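Local coordinates for 2-dehydro-3-deoxy-d-gluconate/2-dehydro-3-deoxy-phosphogluconate aldolase (Picrophilus torridus, PDB 4UXD), which is an aldolase of the dihydrodipicolinate synthetase family, built as a parallel beta/alpha barrel with additional helices after the last strand, at residues Asp209-Gly222 with Tyr238-Glu252. Numbering follows the deposited sequence.
Sequences DDLLFTSLELGASG and YHEYKNNREMALKIE
Two nearly antiparallel helices of a TIM-barrel aldolase, 212-217 and 245-252, pack against each other (axes 10.1 Å apart at 150°), with Phe-213 as a knob in the hole formed by Arg-245, Ala-248, Leu-249 and Glu-252. CG of Phe-213 stands anti to the backbone N, which carries the ring across to the second helix. Leu-249 CB lies over one ring face, 3.8 Å from the centroid, while Ala-248 CB and the carbonyl O of Arg-245 approach CE1 obliquely. The same CE1 meets the edge of the Tyr-241 ring, 3.6 Å from Tyr-241 CD1. The two ring planes stand at 83°. Leu-216 slides past that tyrosine in the opposite direction and sets its CD1 over one face, 3.9 Å from the ring centroid. Tyr-241 thus has Leu-216 over one face and Phe-213 at its edge, residues about one turn apart on the first helix.

At the other end, Glu-252 bends at chi2 to bring its carboxylate to the start of helix 212-217. OE2 accepts from Phe-213 N at 3.0 Å, nearly straight (158°). OE1 lies only 2.9 Å from Asp-209 O, an acceptor pair; such carbonyls would tend to favour the protonated acid, the N-H and the helix start the carboxylate.

Asn-244 caps the second helix through OD1 to Met-247 N, and a Schellman motif at Gly-219 closes the first, leading into strand 222-224. Leu-212 and Glu-252 both rest on Leu-237 of helix 233-240, and Leu-218 on helix 188-195; beyond Asp-210, Arg-189 of the second subunit forms a salt bridge.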
# COMPACT_ATOMS: atom_id res chain seq x y z
N ASP A 209 17.18 -6.27 -14.41
CA ASP A 209 17.80 -6.45 -15.71
C ASP A 209 17.31 -5.46 -16.77
O ASP A 209 18.08 -4.99 -17.60
CB ASP A 209 17.57 -7.87 -16.21
CG ASP A 209 17.93 -8.93 -15.18
OD1 ASP A 209 17.81 -8.67 -13.96
OD2 ASP A 209 18.34 -10.03 -15.60
N ASP A 210 16.02 -5.15 -16.75
CA ASP A 210 15.50 -4.25 -17.77
C ASP A 210 15.93 -2.80 -17.55
O ASP A 210 15.83 -1.97 -18.46
CB ASP A 210 13.97 -4.35 -17.87
CG ASP A 210 13.29 -4.35 -16.53
OD1 ASP A 210 13.93 -4.70 -15.51
OD2 ASP A 210 12.09 -3.99 -16.51
N LEU A 211 16.44 -2.49 -16.36
CA LEU A 211 16.82 -1.14 -16.01
C LEU A 211 18.32 -0.87 -16.14
O LEU A 211 18.79 0.25 -15.91
CB LEU A 211 16.37 -0.83 -14.58
CG LEU A 211 14.89 -0.95 -14.25
CD1 LEU A 211 14.65 -0.24 -12.92
CD2 LEU A 211 13.98 -0.38 -15.31
N LEU A 212 19.07 -1.90 -16.54
CA LEU A 212 20.52 -1.81 -16.61
C LEU A 212 21.00 -0.66 -17.50
O LEU A 212 21.91 0.09 -17.13
CB LEU A 212 21.11 -3.13 -17.12
CG LEU A 212 22.64 -3.21 -17.18
CD1 LEU A 212 23.29 -2.84 -15.82
CD2 LEU A 212 23.08 -4.60 -17.61
N PHE A 213 20.40 -0.51 -18.68
CA PHE A 213 20.87 0.52 -19.60
C PHE A 213 20.67 1.92 -19.01
O PHE A 213 21.61 2.71 -18.97
CB PHE A 213 20.17 0.40 -20.95
CG PHE A 213 20.68 1.39 -21.96
CD1 PHE A 213 21.87 1.16 -22.63
CD2 PHE A 213 19.97 2.54 -22.24
CE1 PHE A 213 22.34 2.07 -23.56
CE2 PHE A 213 20.43 3.45 -23.16
CZ PHE A 213 21.63 3.22 -23.83
N THR A 214 19.47 2.21 -18.53
CA THR A 214 19.22 3.46 -17.81
C THR A 214 20.22 3.64 -16.65
O THR A 214 20.75 4.73 -16.45
CB THR A 214 17.77 3.51 -17.26
OG1 THR A 214 16.84 3.49 -18.35
CG2 THR A 214 17.52 4.76 -16.40
N SER A 215 20.50 2.56 -15.92
CA SER A 215 21.36 2.65 -14.75
C SER A 215 22.80 2.95 -15.13
O SER A 215 23.49 3.73 -14.46
CB SER A 215 21.30 1.36 -13.93
OG SER A 215 19.98 1.07 -13.52
N LEU A 216 23.27 2.34 -16.21
CA LEU A 216 24.61 2.65 -16.70
C LEU A 216 24.66 4.12 -17.14
O LEU A 216 25.61 4.84 -16.83
CB LEU A 216 25.03 1.72 -17.86
CG LEU A 216 25.16 0.22 -17.60
CD1 LEU A 216 25.83 -0.48 -18.80
CD2 LEU A 216 25.89 -0.10 -16.30
N GLU A 217 23.62 4.57 -17.84
CA GLU A 217 23.59 5.96 -18.31
C GLU A 217 23.75 6.94 -17.16
O GLU A 217 24.33 8.00 -17.33
CB GLU A 217 22.29 6.27 -19.04
CG GLU A 217 22.24 5.86 -20.49
CD GLU A 217 20.93 6.30 -21.13
OE1 GLU A 217 20.05 6.81 -20.40
OE2 GLU A 217 20.79 6.17 -22.37
N LEU A 218 23.24 6.55 -16.00
CA LEU A 218 23.26 7.39 -14.81
C LEU A 218 24.48 7.16 -13.91
O LEU A 218 24.59 7.77 -12.84
CB LEU A 218 21.98 7.13 -14.00
CG LEU A 218 20.67 7.55 -14.66
CD1 LEU A 218 19.47 7.06 -13.87
CD2 LEU A 218 20.62 9.06 -14.80
N GLY A 219 25.38 6.26 -14.32
CA GLY A 219 26.60 6.03 -13.58
C GLY A 219 26.66 4.75 -12.74
O GLY A 219 27.56 4.63 -11.90
N ALA A 220 25.75 3.80 -12.93
CA ALA A 220 25.81 2.55 -12.16
C ALA A 220 27.10 1.77 -12.42
O ALA A 220 27.58 1.68 -13.56
CB ALA A 220 24.62 1.67 -12.47
N SER A 221 27.64 1.15 -11.37
CA SER A 221 28.84 0.33 -11.50
C SER A 221 28.57 -0.96 -12.28
O SER A 221 29.50 -1.63 -12.72
CB SER A 221 29.42 -0.01 -10.12
OG SER A 221 29.40 1.13 -9.28
N GLY A 222 27.30 -1.29 -12.46
CA GLY A 222 26.91 -2.49 -13.20
C GLY A 222 25.59 -3.05 -12.70
O GLY A 222 24.83 -2.37 -12.00
N TYR A 238 26.28 -5.01 -21.51
CA TYR A 238 27.30 -4.31 -20.72
C TYR A 238 28.59 -4.06 -21.51
O TYR A 238 29.22 -3.01 -21.34
CB TYR A 238 27.62 -5.09 -19.45
CG TYR A 238 28.70 -4.48 -18.59
CD1 TYR A 238 30.04 -4.78 -18.81
CD2 TYR A 238 28.39 -3.61 -17.57
CE1 TYR A 238 31.04 -4.22 -18.04
CE2 TYR A 238 29.38 -3.04 -16.78
CZ TYR A 238 30.70 -3.35 -17.02
OH TYR A 238 31.69 -2.79 -16.24
N HIS A 239 28.98 -5.01 -22.35
CA HIS A 239 30.23 -4.89 -23.08
C HIS A 239 30.05 -4.03 -24.33
O HIS A 239 30.95 -3.29 -24.72
CB HIS A 239 30.79 -6.27 -23.45
CG HIS A 239 31.39 -6.98 -22.28
ND1 HIS A 239 32.75 -7.21 -22.17
CD2 HIS A 239 30.84 -7.48 -21.16
CE1 HIS A 239 33.00 -7.84 -21.04
NE2 HIS A 239 31.85 -8.02 -20.40
N GLU A 240 28.87 -4.10 -24.93
CA GLU A 240 28.56 -3.29 -26.09
C GLU A 240 28.46 -1.82 -25.73
O GLU A 240 28.88 -0.95 -26.50
CB GLU A 240 27.25 -3.77 -26.73
CG GLU A 240 27.41 -5.02 -27.58
CD GLU A 240 28.18 -4.76 -28.86
OE1 GLU A 240 28.26 -3.58 -29.28
OE2 GLU A 240 28.72 -5.73 -29.43
N TYR A 241 27.92 -1.55 -24.54
CA TYR A 241 27.65 -0.19 -24.06
C TYR A 241 28.85 0.75 -24.20
O TYR A 241 28.68 1.96 -24.37
CB TYR A 241 27.19 -0.24 -22.59
CG TYR A 241 26.88 1.11 -21.98
CD1 TYR A 241 25.69 1.76 -22.28
CD2 TYR A 241 27.76 1.72 -21.11
CE1 TYR A 241 25.40 2.99 -21.73
CE2 TYR A 241 27.47 2.96 -20.55
CZ TYR A 241 26.29 3.59 -20.86
OH TYR A 241 25.99 4.82 -20.31
N LYS A 242 30.05 0.18 -24.14
CA LYS A 242 31.30 0.95 -24.15
C LYS A 242 31.46 1.80 -25.40
O LYS A 242 31.58 3.02 -25.32
CB LYS A 242 32.49 -0.00 -24.01
CG LYS A 242 32.37 -1.03 -22.89
CD LYS A 242 31.91 -0.39 -21.59
CE LYS A 242 31.81 -1.39 -20.47
NZ LYS A 242 30.87 -0.91 -19.43
N ASN A 243 31.47 1.13 -26.55
CA ASN A 243 31.72 1.79 -27.83
C ASN A 243 30.44 2.05 -28.62
O ASN A 243 30.38 3.01 -29.40
CB ASN A 243 32.71 0.96 -28.66
CG ASN A 243 32.41 -0.54 -28.62
OD1 ASN A 243 31.25 -0.96 -28.77
ND2 ASN A 243 33.45 -1.35 -28.40
N ASN A 244 29.43 1.21 -28.43
CA ASN A 244 28.17 1.35 -29.16
C ASN A 244 26.97 1.46 -28.22
O ASN A 244 26.37 0.46 -27.82
CB ASN A 244 27.97 0.18 -30.12
CG ASN A 244 26.92 0.46 -31.18
OD1 ASN A 244 26.17 1.43 -31.09
ND2 ASN A 244 26.85 -0.40 -32.20
N ARG A 245 26.62 2.69 -27.88
CA ARG A 245 25.58 2.98 -26.90
C ARG A 245 24.20 2.53 -27.38
O ARG A 245 23.51 1.78 -26.68
CB ARG A 245 25.56 4.48 -26.61
CG ARG A 245 24.88 4.88 -25.33
CD ARG A 245 24.63 6.38 -25.34
NE ARG A 245 23.67 6.78 -26.37
CZ ARG A 245 23.78 7.85 -27.16
NH1 ARG A 245 24.82 8.68 -27.06
NH2 ARG A 245 22.84 8.11 -28.06
N GLU A 246 23.80 3.00 -28.55
CA GLU A 246 22.51 2.62 -29.13
C GLU A 246 22.37 1.09 -29.25
O GLU A 246 21.27 0.56 -29.13
CB GLU A 246 22.33 3.26 -30.51
CG GLU A 246 23.30 2.71 -31.56
CD GLU A 246 23.01 3.20 -32.97
OE1 GLU A 246 21.87 3.65 -33.23
OE2 GLU A 246 23.92 3.12 -33.82
N MET A 247 23.49 0.39 -29.49
CA MET A 247 23.48 -1.07 -29.64
C MET A 247 23.14 -1.79 -28.34
O MET A 247 22.33 -2.71 -28.32
CB MET A 247 24.83 -1.57 -30.16
CG MET A 247 25.09 -3.07 -30.01
SD MET A 247 23.87 -4.18 -30.77
CE MET A 247 24.85 -5.70 -30.85
N ALA A 248 23.78 -1.37 -27.25
CA ALA A 248 23.43 -1.85 -25.93
C ALA A 248 21.93 -1.68 -25.69
O ALA A 248 21.25 -2.61 -25.26
CB ALA A 248 24.23 -1.12 -24.86
N LEU A 249 21.42 -0.48 -25.98
CA LEU A 249 20.00 -0.18 -25.80
C LEU A 249 19.10 -1.12 -26.59
O LEU A 249 18.01 -1.48 -26.14
CB LEU A 249 19.71 1.27 -26.20
CG LEU A 249 18.24 1.70 -26.17
CD1 LEU A 249 17.61 1.49 -24.81
CD2 LEU A 249 18.11 3.14 -26.61
N LYS A 250 19.55 -1.51 -27.78
CA LYS A 250 18.77 -2.37 -28.65
C LYS A 250 18.67 -3.76 -28.02
O LYS A 250 17.59 -4.38 -28.02
CB LYS A 250 19.39 -2.45 -30.05
CG LYS A 250 18.57 -3.28 -31.03
CD LYS A 250 19.22 -3.34 -32.41
CE LYS A 250 20.61 -3.98 -32.37
NZ LYS A 250 20.62 -5.37 -31.82
N ILE A 251 19.80 -4.24 -27.50
CA ILE A 251 19.86 -5.51 -26.78
C ILE A 251 18.87 -5.47 -25.61
O ILE A 251 18.10 -6.41 -25.40
CB ILE A 251 21.30 -5.81 -26.27
CG1 ILE A 251 22.25 -6.06 -27.44
CG2 ILE A 251 21.32 -7.02 -25.34
CD1 ILE A 251 23.74 -6.08 -27.07
N GLU A 252 18.90 -4.38 -24.86
CA GLU A 252 18.01 -4.22 -23.72
C GLU A 252 16.54 -4.32 -24.14
O GLU A 252 15.74 -4.95 -23.45
CB GLU A 252 18.27 -2.88 -23.03
CG GLU A 252 17.42 -2.60 -21.79
CD GLU A 252 17.93 -3.32 -20.54
OE1 GLU A 252 17.59 -4.52 -20.37
OE2 GLU A 252 18.64 -2.69 -19.73
O HOH W 1 30.46 0.26 -15.18